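Flagellar hook protein FlgE (Caulobacter crescentus CB15, PDB 5AY6) forms the flagellar hook, thought to act as the universal joint of the flagellum, and is represented here by a 32 kDa fragment containing its third and D2 domains. Local coordinates at residues P165-I171 / V183-K189; S151-K157 / A198-P204; I245-G249 / L272-E276; A11-E16 / T291-S297. All blocks are in the same frame, centred on the assembly; numbering follows the deposited sequence.

Contacts 1 and 2 lie closest together, their centres about 9 Å apart, and share a five-stranded antiparallel sheet in which strands 180-189 and 195-202 are neighbours. They are joined by the salt bridge Glu168 OE2 to Arg201 NH2 at 2.7 Å. Contact 4 lies about 13 Å from contact 1, centre to centre, and touches it through Leu13 CD2, 3.5 Å from Phe167 CD2; it joins strands from near both termini, in a mixed sheet that also holds strand 242-245. Contact 3 closes a long loop of that second sheet. It is remote from contact 4 (nearest atoms about 20 Å apart) but comes within about 5 Å of contacts 1 and 2 without touching them.

Contact 1: P165-I171 / V183-K189; sequences PDFEVQI and VTLSMLK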
# COMPACT_ATOMS: atom_id res chain seq x y z
N PRO A 165 -6.09 -9.01 -3.18
CA PRO A 165 -4.83 -8.78 -3.89
C PRO A 165 -4.97 -8.88 -5.41
O PRO A 165 -5.90 -9.53 -5.88
CB PRO A 165 -3.91 -9.90 -3.36
CG PRO A 165 -4.56 -10.39 -2.11
CD PRO A 165 -6.03 -10.22 -2.33
N ASP A 166 -4.06 -8.23 -6.14
CA ASP A 166 -3.97 -8.41 -7.59
C ASP A 166 -3.25 -9.70 -7.93
O ASP A 166 -3.50 -10.31 -8.97
CB ASP A 166 -3.23 -7.24 -8.24
CG ASP A 166 -4.06 -5.98 -8.28
OD1 ASP A 166 -5.30 -6.09 -8.38
OD2 ASP A 166 -3.47 -4.88 -8.22
N PHE A 167 -2.33 -10.10 -7.06
CA PHE A 167 -1.60 -11.34 -7.27
C PHE A 167 -1.00 -11.84 -5.98
O PHE A 167 -0.67 -11.07 -5.08
CB PHE A 167 -0.50 -11.14 -8.32
CG PHE A 167 0.02 -12.44 -8.89
CD1 PHE A 167 -0.83 -13.30 -9.56
CD2 PHE A 167 1.35 -12.78 -8.76
CE1 PHE A 167 -0.36 -14.49 -10.09
CE2 PHE A 167 1.83 -13.97 -9.29
CZ PHE A 167 0.97 -14.83 -9.95
N GLU A 168 -0.86 -13.16 -5.88
CA GLU A 168 -0.29 -13.79 -4.70
C GLU A 168 0.70 -14.88 -5.07
O GLU A 168 0.53 -15.59 -6.07
CB GLU A 168 -1.39 -14.37 -3.81
CG GLU A 168 -2.33 -13.35 -3.22
CD GLU A 168 -3.23 -13.95 -2.14
OE1 GLU A 168 -3.79 -15.04 -2.38
OE2 GLU A 168 -3.35 -13.34 -1.07
N VAL A 169 1.74 -15.01 -4.26
CA VAL A 169 2.67 -16.13 -4.35
C VAL A 169 2.63 -16.90 -3.04
O VAL A 169 2.96 -16.36 -1.99
CB VAL A 169 4.10 -15.65 -4.62
CG1 VAL A 169 5.05 -16.85 -4.67
CG2 VAL A 169 4.15 -14.87 -5.92
N GLN A 170 2.21 -18.16 -3.08
CA GLN A 170 2.17 -18.96 -1.87
C GLN A 170 3.53 -19.60 -1.61
O GLN A 170 4.16 -20.15 -2.51
CB GLN A 170 1.09 -20.04 -1.94
CG GLN A 170 -0.33 -19.49 -1.92
CD GLN A 170 -1.35 -20.52 -1.46
OE1 GLN A 170 -1.10 -21.73 -1.50
NE2 GLN A 170 -2.50 -20.04 -0.98
N ILE A 171 3.97 -19.52 -0.36
CA ILE A 171 5.27 -20.04 0.04
C ILE A 171 5.11 -21.04 1.18
O ILE A 171 5.00 -20.65 2.35
CB ILE A 171 6.21 -18.91 0.48
CG1 ILE A 171 6.28 -17.83 -0.59
CG2 ILE A 171 7.59 -19.47 0.76
CD1 ILE A 171 7.04 -16.59 -0.15
N VAL A 183 3.00 -19.42 4.05
CA VAL A 183 3.25 -17.99 4.07
C VAL A 183 2.91 -17.48 2.68
O VAL A 183 3.20 -18.14 1.68
CB VAL A 183 4.71 -17.66 4.46
CG1 VAL A 183 5.05 -16.21 4.17
CG2 VAL A 183 4.93 -17.98 5.93
N THR A 184 2.24 -16.33 2.60
CA THR A 184 1.82 -15.81 1.32
C THR A 184 2.39 -14.42 1.08
O THR A 184 2.43 -13.59 1.99
CB THR A 184 0.28 -15.77 1.20
OG1 THR A 184 -0.25 -17.07 1.47
CG2 THR A 184 -0.15 -15.34 -0.19
N LEU A 185 2.86 -14.18 -0.14
CA LEU A 185 3.23 -12.85 -0.56
C LEU A 185 2.08 -12.26 -1.37
O LEU A 185 1.80 -12.72 -2.48
CB LEU A 185 4.52 -12.88 -1.39
CG LEU A 185 4.96 -11.57 -2.05
CD1 LEU A 185 5.19 -10.48 -1.01
CD2 LEU A 185 6.22 -11.79 -2.88
N SER A 186 1.40 -11.27 -0.80
CA SER A 186 0.22 -10.68 -1.42
C SER A 186 0.55 -9.29 -1.93
O SER A 186 1.17 -8.49 -1.23
CB SER A 186 -0.94 -10.61 -0.42
OG SER A 186 -1.30 -11.91 0.02
N MET A 187 0.15 -9.00 -3.16
CA MET A 187 0.56 -7.76 -3.80
C MET A 187 -0.56 -7.06 -4.56
O MET A 187 -1.46 -7.69 -5.12
CB MET A 187 1.74 -8.02 -4.73
CG MET A 187 3.07 -8.19 -4.00
SD MET A 187 4.33 -8.91 -5.05
CE MET A 187 3.59 -10.50 -5.41
N LEU A 188 -0.48 -5.74 -4.56
CA LEU A 188 -1.39 -4.87 -5.29
C LEU A 188 -0.58 -3.93 -6.14
O LEU A 188 0.45 -3.42 -5.69
CB LEU A 188 -2.27 -4.06 -4.33
CG LEU A 188 -3.43 -4.73 -3.61
CD1 LEU A 188 -3.81 -3.93 -2.37
CD2 LEU A 188 -4.63 -4.86 -4.55
N LYS A 189 -1.02 -3.69 -7.37
CA LYS A 189 -0.41 -2.65 -8.18
C LYS A 189 -0.60 -1.30 -7.49
O LYS A 189 -1.72 -0.94 -7.13
CB LYS A 189 -1.02 -2.61 -9.59
CG LYS A 189 -0.35 -1.60 -10.52
CD LYS A 189 1.06 -2.05 -10.86
CE LYS A 189 1.84 -0.96 -11.57
NZ LYS A 189 2.21 0.14 -10.64
O HOH W 1 -4.20 -2.11 -7.51
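Asp166 and Phe167 both donate their backbone N-H to Met187 O, at 2.8 Å from Asp166 N and 3.2 Å from Phe167 N. Two residues facing one make this a classic beta bulge, placed where strand 167-174 enters its antiparallel hairpin with strand 180-189.

Beyond the bulge the backbone ladder is regular. Met187 N returns a bond to Phe167 O at 2.9 Å, and the hydrogen-bonded pairs Val169 with Leu185 and Ile171 with Val183 each exchange two bonds. Glu168 with Ser186 and Gln170 with Thr184 are the non-hydrogen-bonded pairs between them; at the first of these places Glu168 CA makes a CA-H...O contact of 3.2 Å with Leu185 O.

Side chains add two polar links. With CG beside its own backbone N (chi1 -73°), Asp166 turns OD2 to Lys189 N, which meets the anti lone pair at 2.9 Å in a nearly straight bond (165°). A water donating to both Asp166 OD2 and Lys189 O closes the same junction. Further along, Ser186 OG donates to Glu168 OE2 at 2.7 Å, arriving 29° out of the carboxylate plane; Arg201 reaches both of these oxygens, through NE and NH2.

Apolar packing fills the face of Phe167, Val169, Ile171, Val183, Leu185 and Met187, opposite Glu168, Gln170, Thr184 and Ser186, with Val299 of strand 298-304 covering Phe167 and Val169. The bent Met187 chain brings CE to 4.4 Å from Val169 CG2.

Methyl and carboxylate pack together back at the bulge, where Leu188 CD2 lies 3.8 Å from Asp166 OD2.

Contact 2: S151-K157 / A198-P204; sequences SMSDYAK and AELRAKP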
# COMPACT_ATOMS: atom_id res chain seq x y z
N SER A 151 -6.32 -4.07 4.87
CA SER A 151 -5.22 -4.66 4.11
C SER A 151 -5.59 -5.96 3.42
O SER A 151 -6.73 -6.41 3.49
CB SER A 151 -4.03 -4.91 5.04
OG SER A 151 -4.35 -5.91 6.00
N MET A 152 -4.62 -6.55 2.73
CA MET A 152 -4.83 -7.83 2.08
C MET A 152 -4.88 -8.95 3.13
O MET A 152 -5.53 -9.97 2.93
CB MET A 152 -3.75 -8.09 1.03
CG MET A 152 -3.73 -7.06 -0.09
SD MET A 152 -2.44 -7.34 -1.31
CE MET A 152 -1.18 -6.21 -0.72
N SER A 153 -4.20 -8.75 4.25
CA SER A 153 -4.28 -9.71 5.34
C SER A 153 -5.66 -9.66 5.99
O SER A 153 -6.19 -10.69 6.42
CB SER A 153 -3.18 -9.46 6.38
OG SER A 153 -1.89 -9.68 5.81
N ASP A 154 -6.25 -8.47 6.06
CA ASP A 154 -7.62 -8.34 6.57
C ASP A 154 -8.58 -9.11 5.67
O ASP A 154 -9.51 -9.76 6.14
CB ASP A 154 -8.05 -6.87 6.64
CG ASP A 154 -7.33 -6.10 7.72
OD1 ASP A 154 -7.03 -6.69 8.78
OD2 ASP A 154 -7.07 -4.89 7.52
N TYR A 155 -8.32 -9.04 4.37
CA TYR A 155 -9.15 -9.71 3.37
C TYR A 155 -9.06 -11.23 3.49
O TYR A 155 -10.07 -11.93 3.40
CB TYR A 155 -8.75 -9.25 1.97
CG TYR A 155 -9.39 -10.04 0.86
CD1 TYR A 155 -10.69 -9.78 0.46
CD2 TYR A 155 -8.69 -11.05 0.20
CE1 TYR A 155 -11.29 -10.50 -0.55
CE2 TYR A 155 -9.28 -11.78 -0.81
CZ TYR A 155 -10.58 -11.50 -1.18
OH TYR A 155 -11.17 -12.21 -2.19
N ALA A 156 -7.85 -11.73 3.71
CA ALA A 156 -7.64 -13.16 3.88
C ALA A 156 -8.41 -13.69 5.08
O ALA A 156 -8.92 -14.81 5.07
CB ALA A 156 -6.15 -13.47 4.02
N LYS A 157 -8.50 -12.88 6.13
CA LYS A 157 -9.24 -13.28 7.31
C LYS A 157 -10.75 -13.19 7.09
O LYS A 157 -11.49 -14.10 7.46
CB LYS A 157 -8.84 -12.42 8.51
CG LYS A 157 -9.78 -12.59 9.69
CD LYS A 157 -9.12 -12.24 11.00
CE LYS A 157 -10.06 -12.60 12.14
NZ LYS A 157 -10.52 -14.01 12.02
N ALA A 198 2.95 -4.48 -1.09
CA ALA A 198 3.13 -5.88 -0.76
C ALA A 198 2.93 -6.18 0.71
O ALA A 198 3.19 -5.34 1.57
CB ALA A 198 4.51 -6.35 -1.20
N GLU A 199 2.44 -7.38 1.00
CA GLU A 199 2.38 -7.89 2.36
C GLU A 199 2.89 -9.32 2.40
O GLU A 199 2.63 -10.11 1.49
CB GLU A 199 0.96 -7.83 2.92
CG GLU A 199 0.36 -6.44 2.95
CD GLU A 199 -1.12 -6.42 3.31
OE1 GLU A 199 -1.56 -7.26 4.14
OE2 GLU A 199 -1.84 -5.56 2.77
N LEU A 200 3.63 -9.65 3.45
CA LEU A 200 3.92 -11.03 3.77
C LEU A 200 2.97 -11.42 4.90
O LEU A 200 2.74 -10.64 5.82
CB LEU A 200 5.38 -11.21 4.18
CG LEU A 200 6.37 -11.23 3.01
CD1 LEU A 200 7.79 -11.12 3.53
CD2 LEU A 200 6.19 -12.50 2.20
N ARG A 201 2.41 -12.62 4.83
CA ARG A 201 1.42 -13.03 5.82
C ARG A 201 1.39 -14.54 6.00
O ARG A 201 1.55 -15.30 5.05
CB ARG A 201 0.02 -12.53 5.41
CG ARG A 201 -0.46 -13.07 4.06
CD ARG A 201 -1.77 -12.43 3.61
NE ARG A 201 -2.30 -13.06 2.41
CZ ARG A 201 -3.00 -14.20 2.42
NH1 ARG A 201 -3.24 -14.81 3.56
NH2 ARG A 201 -3.45 -14.72 1.28
N ALA A 202 1.20 -14.96 7.24
CA ALA A 202 0.93 -16.35 7.56
C ALA A 202 -0.57 -16.56 7.49
O ALA A 202 -1.33 -15.61 7.34
CB ALA A 202 1.46 -16.71 8.94
N LYS A 203 -1.00 -17.81 7.59
CA LYS A 203 -2.43 -18.11 7.65
C LYS A 203 -3.04 -17.44 8.88
O LYS A 203 -2.44 -17.47 9.96
CB LYS A 203 -2.66 -19.63 7.69
CG LYS A 203 -4.11 -20.05 7.85
CD LYS A 203 -4.31 -21.53 7.55
CE LYS A 203 -5.77 -21.94 7.70
NZ LYS A 203 -6.05 -23.27 7.11
N PRO A 204 -4.21 -16.80 8.71
CA PRO A 204 -4.85 -16.16 9.87
C PRO A 204 -5.00 -17.15 11.02
O PRO A 204 -5.47 -18.27 10.80
CB PRO A 204 -6.21 -15.72 9.32
CG PRO A 204 -5.96 -15.51 7.86
CD PRO A 204 -4.98 -16.59 7.47
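Ser151 comes up against the Glu199 carboxylate, its CB 3.2 Å from Glu199 OE2, and occupies the N-cap position of helix 152-157. Its hydroxyl, held between the backbone N and the carbonyl carbon (chi1 67°), accepts from Asp154 N at 3.2 Å, while Asp154 OD2 accepts from Ser151 N at 2.9 Å; these reciprocal bonds define a capping box.

Met152 N then donates to Glu199 OE2 at 3.0 Å, an almost straight bond (167°). The thioether chain of Met152 bends at its last torsion and lays CE beside the same carboxylate. Ser153 supplies two donors to the other oxygen: its N and its OG each lie 3.0 Å from Glu199 OE1, the hydroxyl nearly in line with the C-O bond. Glu199 thus spans the first N-H groups of the helix, where its negative charge would be favoured by the helix dipole. Tyr145 OH completes the grip on OE2 and Gln214 NE2 that on OE1, fixing the rotation of this buried group.

One turn on, Ala156 places its methyl over a face of the Arg201 guanidinium, offset toward the rim, with CB 3.2 Å from Arg201 NH1. Arg201 NH2 forms a salt bridge with Glu168 OE2, and Arg201 NE bonds to Ser186 OG. Lys157 ends the contact, its CA 4.0 Å from Pro204 CG.

The short helix runs at 36° to strand 198-202, lying on one face of the five-stranded antiparallel sheet: Met152 covers Ser186 and Leu188 of strand 180-189, while Ser151 and Ser153 touch Gln214 of strand 214-222.

Contact 3: I245-G249 / L272-E276; sequences IKSSG and LGIDE
Ser248 OG is held from two directions: it accepts from Ile274 N at 3.1 Å and is hydrogen-bonded to Ala269 O, which belongs to the same long loop. A chi1 of -65° places OG beside the backbone N of Ser248, and the two face Ile274 together, OG at its N-H and N at its C=O. The second of these bonds, Ser248 N to Ile274 O, is 2.9 Å long and nearly straight (168°).

At the other end the link is ionic. Lys246, bent at its second and third side-chain torsions, comes to lie alongside the extended Glu276 and forms a salt bridge of 3.0 Å from NZ to Glu276 OE1, approaching 49° above the carboxylate plane. Tyr250 gives the ammonium a cation-pi neighbour.

Two waters bridge the segments between these ends. One accepts from Ser247 N and donates to Glu276 OE1 at 2.6 Å; the second donates to both Ser247 OG and Asp275 OD1. Ser247 OG itself donates to Ser248 O at 3.0 Å. Glu276 CA also makes a CA-H...O contact of 3.3 Å with Ile245 O.

Apart from Ile245, which ends strand 242-245, neither segment is strand. Both lie in the long, proline-rich loop between the antiparallel neighbours 242-245 and 277-291, and Ile245 pairs through its backbone with Gln277 where that loop begins and ends; the contact is thus the neck of a long strand-to-strand connection within the D2 family region.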
# COMPACT_ATOMS: atom_id res chain seq x y z
N ILE A 245 10.07 -15.52 12.23
CA ILE A 245 8.86 -15.76 13.01
C ILE A 245 9.27 -16.40 14.33
O ILE A 245 9.94 -17.43 14.32
CB ILE A 245 7.85 -16.65 12.26
CG1 ILE A 245 7.50 -16.04 10.91
CG2 ILE A 245 6.60 -16.86 13.10
CD1 ILE A 245 6.55 -16.87 10.08
N LYS A 246 8.91 -15.79 15.45
CA LYS A 246 9.39 -16.26 16.74
C LYS A 246 8.70 -17.55 17.15
O LYS A 246 7.61 -17.85 16.68
CB LYS A 246 9.21 -15.19 17.82
CG LYS A 246 9.81 -13.85 17.45
CD LYS A 246 11.30 -13.95 17.16
CE LYS A 246 12.12 -13.79 18.44
NZ LYS A 246 13.59 -13.78 18.15
N SER A 247 9.36 -18.29 18.04
CA SER A 247 8.87 -19.55 18.56
C SER A 247 7.49 -19.42 19.19
O SER A 247 7.11 -18.34 19.64
CB SER A 247 9.86 -20.09 19.61
OG SER A 247 9.39 -21.28 20.21
N SER A 248 6.74 -20.51 19.20
CA SER A 248 5.55 -20.58 20.02
C SER A 248 5.97 -20.20 21.43
O SER A 248 7.02 -20.64 21.91
CB SER A 248 4.92 -21.97 19.98
OG SER A 248 4.45 -22.28 18.68
N GLY A 249 5.19 -19.35 22.08
CA GLY A 249 5.46 -18.98 23.46
C GLY A 249 6.55 -17.95 23.67
O GLY A 249 6.89 -17.65 24.81
N LEU A 272 0.57 -24.60 17.93
CA LEU A 272 1.47 -25.24 16.98
C LEU A 272 2.70 -25.82 17.69
O LEU A 272 3.21 -26.86 17.30
CB LEU A 272 1.90 -24.26 15.89
CG LEU A 272 0.75 -23.62 15.10
CD1 LEU A 272 1.27 -22.54 14.16
CD2 LEU A 272 -0.02 -24.68 14.32
N GLY A 273 3.15 -25.13 18.74
CA GLY A 273 4.26 -25.59 19.56
C GLY A 273 5.55 -25.79 18.79
O GLY A 273 6.29 -26.74 19.04
N ILE A 274 5.82 -24.89 17.85
CA ILE A 274 6.97 -25.01 16.96
C ILE A 274 8.02 -23.93 17.22
O ILE A 274 7.74 -22.92 17.87
CB ILE A 274 6.54 -24.94 15.48
CG1 ILE A 274 5.73 -23.67 15.22
CG2 ILE A 274 5.72 -26.17 15.11
CD1 ILE A 274 5.24 -23.54 13.78
N ASP A 275 9.22 -24.16 16.70
CA ASP A 275 10.38 -23.31 16.97
C ASP A 275 10.41 -22.03 16.15
O ASP A 275 9.71 -21.90 15.15
CB ASP A 275 11.68 -24.08 16.71
CG ASP A 275 11.85 -25.28 17.63
OD1 ASP A 275 11.33 -25.24 18.76
OD2 ASP A 275 12.49 -26.26 17.20
N GLU A 276 11.26 -21.10 16.58
CA GLU A 276 11.57 -19.91 15.81
C GLU A 276 11.96 -20.31 14.40
O GLU A 276 12.68 -21.30 14.20
CB GLU A 276 12.69 -19.12 16.47
CG GLU A 276 13.26 -18.00 15.62
CD GLU A 276 14.25 -17.16 16.39
OE1 GLU A 276 13.91 -16.74 17.52
OE2 GLU A 276 15.37 -16.92 15.89
O HOH W 2 11.87 -17.07 19.15
O HOH W 3 11.21 -23.37 20.67

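Contact 4: A11-E16 / T291-S297; sequences ANLRSE and TQYNSQS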
# COMPACT_ATOMS: atom_id res chain seq x y z
N ALA A 11 8.73 -15.58 -10.25
CA ALA A 11 7.41 -15.18 -10.70
C ALA A 11 7.44 -13.85 -11.44
O ALA A 11 8.34 -13.03 -11.23
CB ALA A 11 6.45 -15.10 -9.53
N ASN A 12 6.44 -13.63 -12.29
CA ASN A 12 6.32 -12.34 -12.96
C ASN A 12 5.03 -11.64 -12.56
O ASN A 12 3.98 -12.27 -12.44
CB ASN A 12 6.37 -12.50 -14.48
CG ASN A 12 6.29 -11.17 -15.20
OD1 ASN A 12 7.23 -10.38 -15.14
ND2 ASN A 12 5.18 -10.92 -15.87
N LEU A 13 5.13 -10.33 -12.36
CA LEU A 13 3.95 -9.49 -12.15
C LEU A 13 3.72 -8.68 -13.41
O LEU A 13 4.62 -7.97 -13.86
CB LEU A 13 4.16 -8.57 -10.95
CG LEU A 13 4.55 -9.23 -9.63
CD1 LEU A 13 5.02 -8.17 -8.64
CD2 LEU A 13 3.38 -10.01 -9.05
N ARG A 14 2.52 -8.76 -13.99
CA ARG A 14 2.27 -8.05 -15.23
C ARG A 14 2.40 -6.54 -15.04
O ARG A 14 1.68 -5.96 -14.24
CB ARG A 14 0.88 -8.37 -15.79
CG ARG A 14 0.65 -7.67 -17.13
CD ARG A 14 -0.57 -8.18 -17.87
NE ARG A 14 -0.70 -7.49 -19.15
CZ ARG A 14 -1.77 -7.56 -19.94
NH1 ARG A 14 -2.81 -8.30 -19.59
NH2 ARG A 14 -1.79 -6.88 -21.09
N SER A 15 3.31 -5.92 -15.78
CA SER A 15 3.59 -4.50 -15.59
C SER A 15 2.40 -3.61 -15.93
O SER A 15 2.25 -2.52 -15.36
CB SER A 15 4.80 -4.08 -16.44
OG SER A 15 4.49 -4.12 -17.82
N GLU A 16 1.54 -4.08 -16.84
CA GLU A 16 0.37 -3.31 -17.26
C GLU A 16 -0.87 -3.57 -16.41
O GLU A 16 -1.94 -3.05 -16.71
CB GLU A 16 0.01 -3.60 -18.72
CG GLU A 16 1.00 -3.13 -19.76
CD GLU A 16 0.52 -3.41 -21.18
OE1 GLU A 16 -0.48 -4.14 -21.37
OE2 GLU A 16 1.20 -2.94 -22.13
N THR A 291 9.94 -10.63 -11.20
CA THR A 291 10.07 -9.71 -12.33
C THR A 291 8.77 -9.00 -12.65
O THR A 291 7.69 -9.39 -12.17
CB THR A 291 10.55 -10.44 -13.60
OG1 THR A 291 9.55 -11.39 -14.00
CG2 THR A 291 11.86 -11.16 -13.35
N GLN A 292 8.87 -7.96 -13.47
CA GLN A 292 7.73 -7.12 -13.76
C GLN A 292 7.68 -6.79 -15.27
O GLN A 292 7.70 -5.63 -15.68
CB GLN A 292 7.79 -5.85 -12.90
CG GLN A 292 6.49 -5.02 -12.88
CD GLN A 292 6.70 -3.62 -13.45
OE1 GLN A 292 7.75 -3.32 -14.04
NE2 GLN A 292 5.71 -2.77 -13.28
N TYR A 293 7.63 -7.84 -16.09
CA TYR A 293 7.53 -7.68 -17.55
C TYR A 293 6.07 -7.57 -17.96
O TYR A 293 5.18 -7.96 -17.20
CB TYR A 293 8.16 -8.86 -18.27
CG TYR A 293 9.55 -9.20 -17.80
CD1 TYR A 293 10.52 -8.21 -17.68
CD2 TYR A 293 9.88 -10.50 -17.48
CE1 TYR A 293 11.79 -8.52 -17.26
CE2 TYR A 293 11.16 -10.82 -17.05
CZ TYR A 293 12.10 -9.83 -16.94
OH TYR A 293 13.37 -10.14 -16.51
N ASN A 294 5.81 -7.06 -19.16
CA ASN A 294 4.43 -7.00 -19.67
C ASN A 294 4.01 -8.35 -20.22
O ASN A 294 3.90 -8.54 -21.43
CB ASN A 294 4.26 -5.93 -20.75
CG ASN A 294 2.83 -5.83 -21.25
OD1 ASN A 294 1.89 -6.18 -20.53
ND2 ASN A 294 2.67 -5.38 -22.49
N SER A 295 3.79 -9.29 -19.32
CA SER A 295 3.26 -10.59 -19.69
C SER A 295 2.42 -11.08 -18.53
O SER A 295 2.40 -10.44 -17.48
CB SER A 295 4.38 -11.56 -20.02
OG SER A 295 5.30 -11.66 -18.95
N GLN A 296 1.72 -12.19 -18.73
CA GLN A 296 0.85 -12.76 -17.71
C GLN A 296 1.49 -12.77 -16.32
O GLN A 296 2.66 -13.12 -16.18
CB GLN A 296 0.46 -14.19 -18.11
CG GLN A 296 -0.32 -14.97 -17.04
CD GLN A 296 -1.72 -14.42 -16.81
OE1 GLN A 296 -2.48 -14.22 -17.76
NE2 GLN A 296 -2.06 -14.19 -15.55
N SER A 297 0.74 -12.33 -15.32
CA SER A 297 1.15 -12.52 -13.94
C SER A 297 1.12 -14.01 -13.66
O SER A 297 0.08 -14.64 -13.83
CB SER A 297 0.24 -11.77 -12.96
OG SER A 297 0.47 -10.37 -12.99
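Asn12 OD1 accepts from Tyr293 N at 2.7 Å and from Thr291 OG1 at 2.8 Å, both donors lying in the amide plane on lone pairs. The other end of the amide is used too: Asn12 ND2 donates to Tyr293 O at 3.2 Å and, weakly, to Gln296 O. Tyr293 O takes a second bond, from Ser15 N at 3.1 Å, on the opposite face of its carbonyl plane.

What presents this amide is a parallel beta bridge between Asn12 and Thr291. Thr291 N donates to Ala11 O and Leu13 N to Thr291 O, the latter at 2.7 Å, pairing strand 6-12 with strand 277-291 in a mixed sheet that also holds strand 242-245. Asn12 can reach the following loop because chi1 (-178°) carries CG away from its own N.

Farther out, Arg14 N donates to Ser297 OG at 2.8 Å, nearly straight (174°). Arg14 NE donates to Asn294 OD1 at 3.2 Å, at the guanidinium edge, with the two flat groups nearly coplanar (22°); Asn294 is the centre of an inverse gamma turn. Arg14 NH2 is held in turn by a salt bridge to Glu16 OE1 at 3.0 Å. The Leu13 side chain packs on Trp196 and Phe222.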